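Local coordinates for putative glucoamylase (Bacteroides fragilis NCTC 9343, PDB 3EU8), which is of unproven function but, as a putative glucoamylase with a six-hairpin-type fold, probably hydrolyses glucosidic bonds in carbohydrates, at residues G107-W112 with D164-E169; W172-H177 with Y191-N196; I395-E400 with G405-L410. All coordinates share one frame; numbering follows the deposited sequence.

Contact 1 of 3, residues G107-W112 with D164-E169; sequences GAYPHW and DKLWRE. With EDO (1,2-ethanediol), chain S.
Tyr109 reaches the helix with its hydroxyl: OH lies 3.5 Å from Leu166 CB and 3.6 Å from Leu166 CD2, the two side chains crossing at about a right angle. With CG anti to the carbonyl carbon (chi1 -57°), the tyrosine side chain carries OH to the helix. The phenol oxygen thus lies against the flank of the leucine, alongside CB and one methyl, and a water is hydrogen-bonded to it. That water ties both segments together. It donates to Gly107 O at 2.8 Å and to Leu166 O at 2.7 Å, so with its bond to Tyr109 OH the helix carbonyl is joined to loop backbone and loop side chain although no direct hydrogen bond links the segments. Leu166 also packs on Val96 and Leu99 of helix 85-101, and the Tyr109 side chain touches Leu99 and Leu138, which places the pair at a junction of three helices.

Close to the C-terminal end of the helix, the CA of Gly107 lies 3.4 Å from Glu169 O in a nearly straight CA-H...O contact. Around the outer side of the helix, two salt bridges run between residues four apart. Lys165, bent at chi4, places NZ 3.0 Å from Glu169 OE2 on the syn side of the carboxylate, whose other oxygen pairs with Arg104; Arg168 NE faces Asp164 OD2 at 3.5 Å. The Arg168 NH2 also donates to O1 of an ethanediol, probably from the crystallisation liquor, at 3.2 Å and in the guanidinium plane. The water and the tyrosine join the loop after helix 85-101 to the C-terminal part of helix 154-169, consistent with the helical fold of the six-hairpin glycosidases.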
loop_
_atom_site.group_PDB
_atom_site.type_symbol
_atom_site.label_atom_id
_atom_site.label_comp_id
_atom_site.label_asym_id
_atom_site.label_seq_id
_atom_site.Cartn_x
_atom_site.Cartn_y
_atom_site.Cartn_z
ATOM N N GLY A 107 5.832 18.796 8.831
ATOM C CA GLY A 107 6.691 17.652 8.528
ATOM C C GLY A 107 5.985 16.456 7.902
ATOM O O GLY A 107 6.640 15.472 7.622
ATOM N N ALA A 108 4.660 16.530 7.718
ATOM C CA ALA A 108 3.917 15.521 6.976
ATOM C C ALA A 108 3.897 15.939 5.514
ATOM O O ALA A 108 4.197 17.077 5.185
ATOM C CB ALA A 108 2.499 15.330 7.556
ATOM N N TYR A 109 3.554 15.009 4.639
ATOM C CA TYR A 109 3.523 15.239 3.212
ATOM C C TYR A 109 2.067 15.304 2.751
ATOM O O TYR A 109 1.183 14.702 3.370
ATOM C CB TYR A 109 4.294 14.104 2.484
ATOM C CG TYR A 109 5.720 13.979 2.978
ATOM C CD1 TYR A 109 6.001 13.266 4.132
ATOM C CD2 TYR A 109 6.765 14.626 2.342
ATOM C CE1 TYR A 109 7.285 13.167 4.622
ATOM C CE2 TYR A 109 8.077 14.523 2.831
ATOM C CZ TYR A 109 8.310 13.789 3.970
ATOM O OH TYR A 109 9.553 13.674 4.493
ATOM N N PRO A 110 1.816 16.032 1.662
ATOM C CA PRO A 110 0.513 15.985 1.040
ATOM C C PRO A 110 0.280 14.655 0.322
ATOM O O PRO A 110 1.221 13.928 0.064
ATOM C CB PRO A 110 0.595 17.097 0.002
ATOM C CG PRO A 110 2.091 17.147 -0.361
ATOM C CD PRO A 110 2.753 16.925 0.927
ATOM N N HIS A 111 -0.969 14.349 0.005
ATOM C CA HIS A 111 -1.267 13.185 -0.834
ATOM C C HIS A 111 -0.561 13.295 -2.191
ATOM O O HIS A 111 0.169 12.370 -2.599
ATOM C CB HIS A 111 -2.774 13.034 -0.993
ATOM C CG HIS A 111 -3.210 11.743 -1.627
ATOM N ND1 HIS A 111 -4.514 11.301 -1.559
ATOM C CD2 HIS A 111 -2.516 10.771 -2.281
ATOM C CE1 HIS A 111 -4.615 10.137 -2.179
ATOM N NE2 HIS A 111 -3.419 9.792 -2.630
ATOM N N TRP A 112 -0.712 14.441 -2.852
ATOM C CA TRP A 112 -0.153 14.659 -4.186
ATOM C C TRP A 112 0.664 15.917 -4.293
ATOM O O TRP A 112 0.392 16.918 -3.603
ATOM C CB TRP A 112 -1.284 14.744 -5.239
ATOM C CG TRP A 112 -2.102 13.474 -5.368
ATOM C CD1 TRP A 112 -1.681 12.300 -5.886
ATOM C CD2 TRP A 112 -3.465 13.270 -4.974
ATOM N NE1 TRP A 112 -2.678 11.384 -5.853
ATOM C CE2 TRP A 112 -3.791 11.940 -5.298
ATOM C CE3 TRP A 112 -4.440 14.071 -4.356
ATOM C CZ2 TRP A 112 -5.071 11.369 -5.024
ATOM C CZ3 TRP A 112 -5.726 13.490 -4.061
ATOM C CH2 TRP A 112 -6.021 12.169 -4.408
ATOM N N ASP A 164 16.649 9.662 7.825
ATOM C CA ASP A 164 16.395 9.740 9.265
ATOM C C ASP A 164 15.978 11.166 9.694
ATOM O O ASP A 164 15.097 11.330 10.542
ATOM C CB ASP A 164 17.592 9.237 10.066
ATOM C CG ASP A 164 17.294 9.092 11.579
ATOM O OD1 ASP A 164 16.510 8.189 11.958
ATOM O OD2 ASP A 164 17.854 9.909 12.367
ATOM N N LYS A 165 16.583 12.179 9.082
ATOM C CA LYS A 165 16.183 13.576 9.333
ATOM C C LYS A 165 14.738 13.845 8.871
ATOM O O LYS A 165 13.986 14.453 9.598
ATOM C CB LYS A 165 17.141 14.574 8.641
ATOM C CG LYS A 165 16.992 16.016 9.129
ATOM C CD LYS A 165 18.098 16.876 8.561
ATOM C CE LYS A 165 17.822 18.380 8.735
ATOM N NZ LYS A 165 16.913 18.924 7.658
ATOM N N LEU A 166 14.358 13.399 7.666
ATOM C CA LEU A 166 12.930 13.495 7.225
ATOM C C LEU A 166 11.983 12.823 8.197
ATOM O O LEU A 166 10.974 13.401 8.582
ATOM C CB LEU A 166 12.706 12.921 5.819
ATOM C CG LEU A 166 13.397 13.650 4.652
ATOM C CD1 LEU A 166 13.340 12.766 3.366
ATOM C CD2 LEU A 166 12.889 15.099 4.456
ATOM N N TRP A 167 12.320 11.604 8.597
ATOM C CA TRP A 167 11.588 10.877 9.633
ATOM C C TRP A 167 11.447 11.669 10.933
ATOM O O TRP A 167 10.366 11.775 11.513
ATOM C CB TRP A 167 12.320 9.575 9.881
ATOM C CG TRP A 167 11.987 8.775 11.138
ATOM C CD1 TRP A 167 12.895 8.331 12.079
ATOM C CD2 TRP A 167 10.713 8.240 11.543
ATOM N NE1 TRP A 167 12.264 7.584 13.027
ATOM C CE2 TRP A 167 10.923 7.531 12.747
ATOM C CE3 TRP A 167 9.414 8.308 11.018
ATOM C CZ2 TRP A 167 9.879 6.882 13.436
ATOM C CZ3 TRP A 167 8.397 7.643 11.667
ATOM C CH2 TRP A 167 8.626 6.967 12.895
ATOM N N ARG A 168 12.546 12.227 11.408
ATOM C CA ARG A 168 12.502 13.023 12.635
ATOM C C ARG A 168 11.616 14.256 12.574
ATOM O O ARG A 168 11.073 14.671 13.587
ATOM C CB ARG A 168 13.898 13.453 13.041
ATOM C CG ARG A 168 14.771 12.315 13.528
ATOM C CD ARG A 168 16.032 12.833 14.158
ATOM N NE ARG A 168 17.026 13.240 13.192
ATOM C CZ ARG A 168 17.565 14.450 13.026
ATOM N NH1 ARG A 168 17.203 15.523 13.725
ATOM N NH2 ARG A 168 18.508 14.580 12.094
ATOM N N GLU A 169 11.512 14.850 11.390
ATOM C CA GLU A 169 10.738 16.072 11.166
ATOM C C GLU A 169 9.248 15.895 11.131
ATOM O O GLU A 169 8.544 16.880 11.223
ATOM C CB GLU A 169 11.228 16.771 9.864
ATOM C CG GLU A 169 12.601 17.364 10.060
ATOM C CD GLU A 169 13.344 17.753 8.808
ATOM O OE1 GLU A 169 13.070 17.240 7.712
ATOM O OE2 GLU A 169 14.271 18.567 8.941
HETATM C C1 EDO S . 19.645 18.700 12.431
HETATM O O1 EDO S . 20.120 17.396 12.080
HETATM C C2 EDO S . 18.181 18.603 12.839
HETATM O O2 EDO S . 17.484 19.850 12.726
HETATM O O HOH W 1 9.335 14.991 7.132
#

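Contact 2 of 3, residues W172-H177 with Y191-N196; sequences WNWYRH and YGWEMN
His177 holds its CG anti to the backbone N (chi1 -175°), whereas Trp193 has its CG beside the backbone N (chi1 -55°), and these settings lay the imidazole flat over the indole. The His177 ring and the five-membered ring of Trp193 form a face-to-face stack, centroids 3.5 Å apart and planes at 14°, with the two side chains running past each other in opposite directions. His177 CB continues the overlap as a CH-pi contact, 3.8 Å from the centroid of the Trp193 six-membered ring and almost on its normal.

Trp174 joins them in an aromatic cluster between two loops that flank strand 186-187, the first carrying a 3-10 turn at 174-176 and the second a type II' beta turn from Tyr191 to Glu194. It lies on the opposite side of the Trp193 indole plane from His177, its five-membered ring moderately inclined to the Trp193 six-membered ring and slid aside from it, with Trp174 NE1 3.5 Å from Trp193 CZ2. Trp187 extends the cluster, meeting Trp174 edge-to-face and also touching the Trp193 ring. Tyr175 CA lies at the indole edge, 3.9 Å from Trp193 CH2. Within the first loop, Arg176 NH1 donates to Asn173 OD1 at 2.8 Å.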
loop_
_atom_site.group_PDB
_atom_site.type_symbol
_atom_site.label_atom_id
_atom_site.label_comp_id
_atom_site.label_asym_id
_atom_site.label_seq_id
_atom_site.Cartn_x
_atom_site.Cartn_y
_atom_site.Cartn_z
ATOM N N TRP A 172 3.903 14.085 14.216
ATOM C CA TRP A 172 2.698 13.254 14.357
ATOM C C TRP A 172 1.796 13.834 15.460
ATOM O O TRP A 172 0.571 13.874 15.375
ATOM C CB TRP A 172 3.087 11.807 14.723
ATOM C CG TRP A 172 4.081 11.153 13.783
ATOM C CD1 TRP A 172 5.419 11.133 13.915
ATOM C CD2 TRP A 172 3.788 10.445 12.566
ATOM N NE1 TRP A 172 5.992 10.460 12.872
ATOM C CE2 TRP A 172 5.006 10.012 12.037
ATOM C CE3 TRP A 172 2.598 10.132 11.876
ATOM C CZ2 TRP A 172 5.086 9.275 10.847
ATOM C CZ3 TRP A 172 2.668 9.381 10.736
ATOM C CH2 TRP A 172 3.908 8.978 10.214
ATOM N N ASN A 173 2.436 14.289 16.518
ATOM C CA ASN A 173 1.716 14.877 17.642
ATOM C C ASN A 173 0.897 16.140 17.258
ATOM O O ASN A 173 -0.198 16.329 17.746
ATOM C CB ASN A 173 2.732 15.186 18.715
ATOM C CG ASN A 173 2.176 15.127 20.052
ATOM O OD1 ASN A 173 1.765 14.056 20.521
ATOM N ND2 ASN A 173 2.191 16.276 20.741
ATOM N N TRP A 174 1.398 16.965 16.332
ATOM C CA TRP A 174 0.581 18.058 15.754
ATOM C C TRP A 174 -0.809 17.618 15.311
ATOM O O TRP A 174 -1.823 18.326 15.578
ATOM C CB TRP A 174 1.252 18.722 14.554
ATOM C CG TRP A 174 0.341 19.811 13.889
ATOM C CD1 TRP A 174 -0.461 19.642 12.790
ATOM C CD2 TRP A 174 0.131 21.179 14.320
ATOM N NE1 TRP A 174 -1.136 20.804 12.509
ATOM C CE2 TRP A 174 -0.791 21.766 13.420
ATOM C CE3 TRP A 174 0.658 21.976 15.357
ATOM C CZ2 TRP A 174 -1.217 23.102 13.532
ATOM C CZ3 TRP A 174 0.229 23.324 15.468
ATOM C CH2 TRP A 174 -0.698 23.864 14.550
ATOM N N TYR A 175 -0.866 16.442 14.663
ATOM C CA TYR A 175 -2.110 15.917 14.051
ATOM C C TYR A 175 -3.086 15.337 15.062
ATOM O O TYR A 175 -4.123 14.783 14.683
ATOM C CB TYR A 175 -1.772 14.939 12.905
ATOM C CG TYR A 175 -1.213 15.656 11.655
ATOM C CD1 TYR A 175 0.100 16.112 11.614
ATOM C CD2 TYR A 175 -2.024 15.910 10.547
ATOM C CE1 TYR A 175 0.612 16.747 10.487
ATOM C CE2 TYR A 175 -1.540 16.560 9.447
ATOM C CZ TYR A 175 -0.221 16.984 9.407
ATOM O OH TYR A 175 0.259 17.671 8.308
ATOM N N ARG A 176 -2.783 15.495 16.359
ATOM C CA ARG A 176 -3.762 15.206 17.418
ATOM C C ARG A 176 -4.770 16.327 17.658
ATOM O O ARG A 176 -5.664 16.168 18.478
ATOM C CB ARG A 176 -3.080 14.906 18.740
ATOM C CG ARG A 176 -2.527 13.520 18.861
ATOM C CD ARG A 176 -1.470 13.506 19.952
ATOM N NE ARG A 176 -2.094 13.303 21.232
ATOM C CZ ARG A 176 -1.486 13.423 22.391
ATOM N NH1 ARG A 176 -0.221 13.806 22.451
ATOM N NH2 ARG A 176 -2.171 13.169 23.506
ATOM N N HIS A 177 -4.617 17.441 16.956
ATOM C CA HIS A 177 -5.578 18.537 16.966
ATOM C C HIS A 177 -5.805 19.046 18.408
ATOM O O HIS A 177 -6.914 18.979 18.953
ATOM C CB HIS A 177 -6.868 18.107 16.255
ATOM C CG HIS A 177 -7.895 19.196 16.104
ATOM N ND1 HIS A 177 -7.657 20.512 16.453
ATOM C CD2 HIS A 177 -9.169 19.156 15.632
ATOM C CE1 HIS A 177 -8.738 21.232 16.205
ATOM N NE2 HIS A 177 -9.671 20.435 15.709
ATOM N N TYR A 191 -7.084 25.904 5.594
ATOM C CA TYR A 191 -8.369 25.441 6.113
ATOM C C TYR A 191 -8.297 24.764 7.451
ATOM O O TYR A 191 -9.320 24.290 7.934
ATOM C CB TYR A 191 -9.029 24.469 5.126
ATOM C CG TYR A 191 -9.352 25.093 3.791
ATOM C CD1 TYR A 191 -10.499 25.855 3.620
ATOM C CD2 TYR A 191 -8.503 24.930 2.713
ATOM C CE1 TYR A 191 -10.793 26.435 2.399
ATOM C CE2 TYR A 191 -8.787 25.488 1.496
ATOM C CZ TYR A 191 -9.934 26.249 1.346
ATOM O OH TYR A 191 -10.208 26.815 0.128
ATOM N N GLY A 192 -7.108 24.680 8.053
ATOM C CA GLY A 192 -6.969 24.055 9.373
ATOM C C GLY A 192 -7.476 22.616 9.500
ATOM O O GLY A 192 -7.028 21.707 8.785
ATOM N N TRP A 193 -8.416 22.406 10.418
ATOM C CA TRP A 193 -8.930 21.063 10.712
ATOM C C TRP A 193 -10.296 20.787 10.056
ATOM O O TRP A 193 -10.999 19.843 10.441
ATOM C CB TRP A 193 -9.014 20.875 12.219
ATOM C CG TRP A 193 -7.710 21.142 12.901
ATOM C CD1 TRP A 193 -7.346 22.264 13.613
ATOM C CD2 TRP A 193 -6.583 20.275 12.927
ATOM N NE1 TRP A 193 -6.064 22.129 14.074
ATOM C CE2 TRP A 193 -5.571 20.922 13.658
ATOM C CE3 TRP A 193 -6.312 19.030 12.359
ATOM C CZ2 TRP A 193 -4.331 20.350 13.856
ATOM C CZ3 TRP A 193 -5.091 18.467 12.569
ATOM C CH2 TRP A 193 -4.116 19.120 13.303
ATOM N N GLU A 194 -10.665 21.600 9.067
ATOM C CA GLU A 194 -12.016 21.558 8.513
ATOM C C GLU A 194 -12.364 20.235 7.819
ATOM O O GLU A 194 -13.544 19.886 7.722
ATOM C CB GLU A 194 -12.247 22.724 7.563
ATOM C CG GLU A 194 -12.541 24.052 8.255
ATOM C CD GLU A 194 -12.740 25.193 7.244
ATOM O OE1 GLU A 194 -13.392 24.945 6.197
ATOM O OE2 GLU A 194 -12.241 26.320 7.498
HETATM N N MSE A 195 -11.364 19.504 7.331
HETATM C CA MSE A 195 -11.626 18.166 6.775
HETATM C C MSE A 195 -12.170 17.266 7.882
HETATM O O MSE A 195 -13.022 16.417 7.640
HETATM C CB MSE A 195 -10.384 17.535 6.149
HETATM C CG MSE A 195 -9.916 18.155 4.851
HETATM SE SE MSE A 195 -11.124 17.836 3.365
HETATM C CE MSE A 195 -11.012 15.860 3.270
ATOM N N ASN A 196 -11.663 17.454 9.095
ATOM C CA ASN A 196 -12.255 16.857 10.278
ATOM C C ASN A 196 -12.470 15.337 10.216
ATOM O O ASN A 196 -13.567 14.848 10.391
ATOM C CB ASN A 196 -13.590 17.553 10.534
ATOM C CG ASN A 196 -14.152 17.230 11.891
ATOM O OD1 ASN A 196 -13.407 16.925 12.812
ATOM N ND2 ASN A 196 -15.468 17.298 12.021
#

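Contact 3 of 3, residues I395-E400 with G405-L410; sequences IAVMIE and GLLWKL. With EDO (1,2-ethanediol), chain B.
Glu400 OE1 is held by two groups, a salt bridge to Arg80 and a hydrogen bond from Gln26, while OE2 is hydrogen-bonded to Thr404, so a buried acid is satisfied at both oxygens. The aliphatic part of the same side chain serves the helix contact. With CG anti to the backbone N (chi1 -171°) and the chain bent at chi2, Glu400 CG sits 3.9 Å from Leu406 CB and 4.0 Å from Leu407 CD2, crossing the second leucine at about a right angle.

One turn earlier, Val397 offers its CG1 branch to Leu407 CD2 at 3.8 Å, and both side chains also touch Met72 of helix 64-79. Met398, a selenomethionine, brings SE to 4.4 Å from Trp408 CZ2, while the indole nitrogen bonds to the carbonyl of Phe265. The backbone adds one weak hydrogen bond, from Gly405 N to Glu400 O at 3.4 Å. Gly405 follows the first helix with positive phi and is the N-cap residue of the next, where Asn401 OD1 accepts from Trp408 N. The axes of segments 395-400 and 406-410 approach to 9.4 Å at 82°. Two consecutive helices, 389-404 and 406-412, thus meet almost at a right angle through Gly405, as in an alpha-alpha corner, in a buried bend within the region matching the putative glucoamylase family.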
loop_
_atom_site.group_PDB
_atom_site.type_symbol
_atom_site.label_atom_id
_atom_site.label_comp_id
_atom_site.label_asym_id
_atom_site.label_seq_id
_atom_site.Cartn_x
_atom_site.Cartn_y
_atom_site.Cartn_z
ATOM N N ILE A 395 1.715 -5.234 -5.363
ATOM C CA ILE A 395 1.978 -6.457 -6.076
ATOM C C ILE A 395 3.471 -6.783 -5.991
ATOM O O ILE A 395 3.851 -7.911 -5.655
ATOM C CB ILE A 395 1.506 -6.376 -7.564
ATOM C CG1 ILE A 395 -0.017 -6.218 -7.655
ATOM C CG2 ILE A 395 1.976 -7.602 -8.347
ATOM C CD1 ILE A 395 -0.561 -5.966 -9.074
ATOM N N ALA A 396 4.322 -5.815 -6.298
ATOM C CA ALA A 396 5.778 -6.061 -6.320
ATOM C C ALA A 396 6.299 -6.354 -4.894
ATOM O O ALA A 396 7.105 -7.255 -4.695
ATOM C CB ALA A 396 6.552 -4.864 -6.963
ATOM N N VAL A 397 5.794 -5.606 -3.916
ATOM C CA VAL A 397 6.306 -5.691 -2.564
ATOM C C VAL A 397 5.848 -6.974 -1.869
ATOM O O VAL A 397 6.619 -7.584 -1.149
ATOM C CB VAL A 397 5.877 -4.467 -1.716
ATOM C CG1 VAL A 397 6.133 -4.737 -0.229
ATOM C CG2 VAL A 397 6.553 -3.219 -2.243
HETATM N N MSE A 398 4.603 -7.369 -2.087
HETATM C CA MSE A 398 4.067 -8.541 -1.452
HETATM C C MSE A 398 4.588 -9.846 -2.056
HETATM O O MSE A 398 4.731 -10.849 -1.324
HETATM C CB MSE A 398 2.543 -8.510 -1.435
HETATM C CG MSE A 398 1.956 -7.598 -0.351
HETATM SE SE MSE A 398 2.653 -7.838 1.502
HETATM C CE MSE A 398 0.947 -7.659 2.376
ATOM N N ILE A 399 4.835 -9.843 -3.373
ATOM C CA ILE A 399 5.513 -10.971 -4.019
ATOM C C ILE A 399 6.899 -11.160 -3.426
ATOM O O ILE A 399 7.269 -12.282 -3.077
ATOM C CB ILE A 399 5.627 -10.840 -5.539
ATOM C CG1 ILE A 399 4.263 -11.113 -6.168
ATOM C CG2 ILE A 399 6.701 -11.826 -6.068
ATOM C CD1 ILE A 399 4.176 -10.601 -7.542
ATOM N N GLU A 400 7.619 -10.061 -3.228
ATOM C CA GLU A 400 8.914 -10.134 -2.567
ATOM C C GLU A 400 8.839 -10.624 -1.123
ATOM O O GLU A 400 9.671 -11.401 -0.685
ATOM C CB GLU A 400 9.572 -8.752 -2.601
ATOM C CG GLU A 400 10.984 -8.727 -2.150
ATOM C CD GLU A 400 11.914 -9.540 -3.051
ATOM O OE1 GLU A 400 11.738 -9.509 -4.268
ATOM O OE2 GLU A 400 12.836 -10.191 -2.527
ATOM N N GLY A 405 10.830 -12.328 2.362
ATOM C CA GLY A 405 10.517 -11.536 3.551
ATOM C C GLY A 405 11.272 -10.205 3.612
ATOM O O GLY A 405 11.304 -9.616 4.682
ATOM N N LEU A 406 11.835 -9.726 2.486
ATOM C CA LEU A 406 12.761 -8.588 2.467
ATOM C C LEU A 406 12.249 -7.347 3.220
ATOM O O LEU A 406 12.938 -6.819 4.117
ATOM C CB LEU A 406 13.128 -8.184 1.024
ATOM C CG LEU A 406 14.011 -6.921 0.817
ATOM C CD1 LEU A 406 15.404 -7.096 1.470
ATOM C CD2 LEU A 406 14.160 -6.585 -0.631
ATOM N N LEU A 407 11.086 -6.858 2.818
ATOM C CA LEU A 407 10.579 -5.583 3.341
ATOM C C LEU A 407 10.214 -5.712 4.809
ATOM O O LEU A 407 10.542 -4.859 5.595
ATOM C CB LEU A 407 9.402 -5.033 2.513
ATOM C CG LEU A 407 9.739 -4.509 1.112
ATOM C CD1 LEU A 407 11.009 -3.697 1.105
ATOM C CD2 LEU A 407 9.811 -5.621 0.085
ATOM N N TRP A 408 9.593 -6.824 5.174
ATOM C CA TRP A 408 9.339 -7.145 6.585
ATOM C C TRP A 408 10.617 -7.133 7.423
ATOM O O TRP A 408 10.699 -6.462 8.456
ATOM C CB TRP A 408 8.686 -8.510 6.706
ATOM C CG TRP A 408 7.238 -8.580 6.194
ATOM C CD1 TRP A 408 6.332 -7.556 6.154
ATOM C CD2 TRP A 408 6.537 -9.749 5.708
ATOM N NE1 TRP A 408 5.152 -7.997 5.628
ATOM C CE2 TRP A 408 5.225 -9.342 5.393
ATOM C CE3 TRP A 408 6.883 -11.101 5.543
ATOM C CZ2 TRP A 408 4.260 -10.235 4.870
ATOM C CZ3 TRP A 408 5.925 -11.978 5.055
ATOM C CH2 TRP A 408 4.647 -11.540 4.704
ATOM N N LYS A 409 11.635 -7.859 6.971
ATOM C CA LYS A 409 12.883 -7.921 7.717
ATOM C C LYS A 409 13.492 -6.534 7.930
ATOM O O LYS A 409 13.977 -6.223 9.010
ATOM C CB LYS A 409 13.848 -8.852 7.034
ATOM C CG LYS A 409 13.398 -10.291 7.057
ATOM C CD LYS A 409 14.234 -11.150 6.134
ATOM C CE LYS A 409 13.821 -12.603 6.284
ATOM N NZ LYS A 409 14.655 -13.465 5.371
ATOM N N LEU A 410 13.458 -5.710 6.892
ATOM C CA LEU A 410 14.016 -4.351 6.948
ATOM C C LEU A 410 13.218 -3.444 7.887
ATOM O O LEU A 410 13.778 -2.882 8.818
ATOM C CB LEU A 410 14.058 -3.760 5.548
ATOM C CG LEU A 410 15.131 -4.374 4.665
ATOM C CD1 LEU A 410 14.978 -3.896 3.232
ATOM C CD2 LEU A 410 16.530 -4.040 5.242
HETATM C C1 EDO B . 16.119 -11.034 0.692
HETATM O O1 EDO B . 17.460 -10.583 0.521
HETATM C C2 EDO B . 15.595 -10.794 2.112
HETATM O O2 EDO B . 16.308 -11.547 3.098
#

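From the N terminus the three contacts follow one another in series, with no nesting or crossing. Contact 1 closes a long excursion through helix 132-149 and brings the end of helix 154-169 back to the loop after helix 85-101. Contact 2 opens immediately afterwards and closes a short loop around strand 186-187. The two touch, Ala108 CB packing on Tyr175 OH at 3.3 Å and Trp167 on Trp172, so they form one continuous region on the same side of the chain's centre. Contact 3, a local corner between successive helices much later in the chain, lies across the centre from contact 2, their nearest atoms about 15 Å apart.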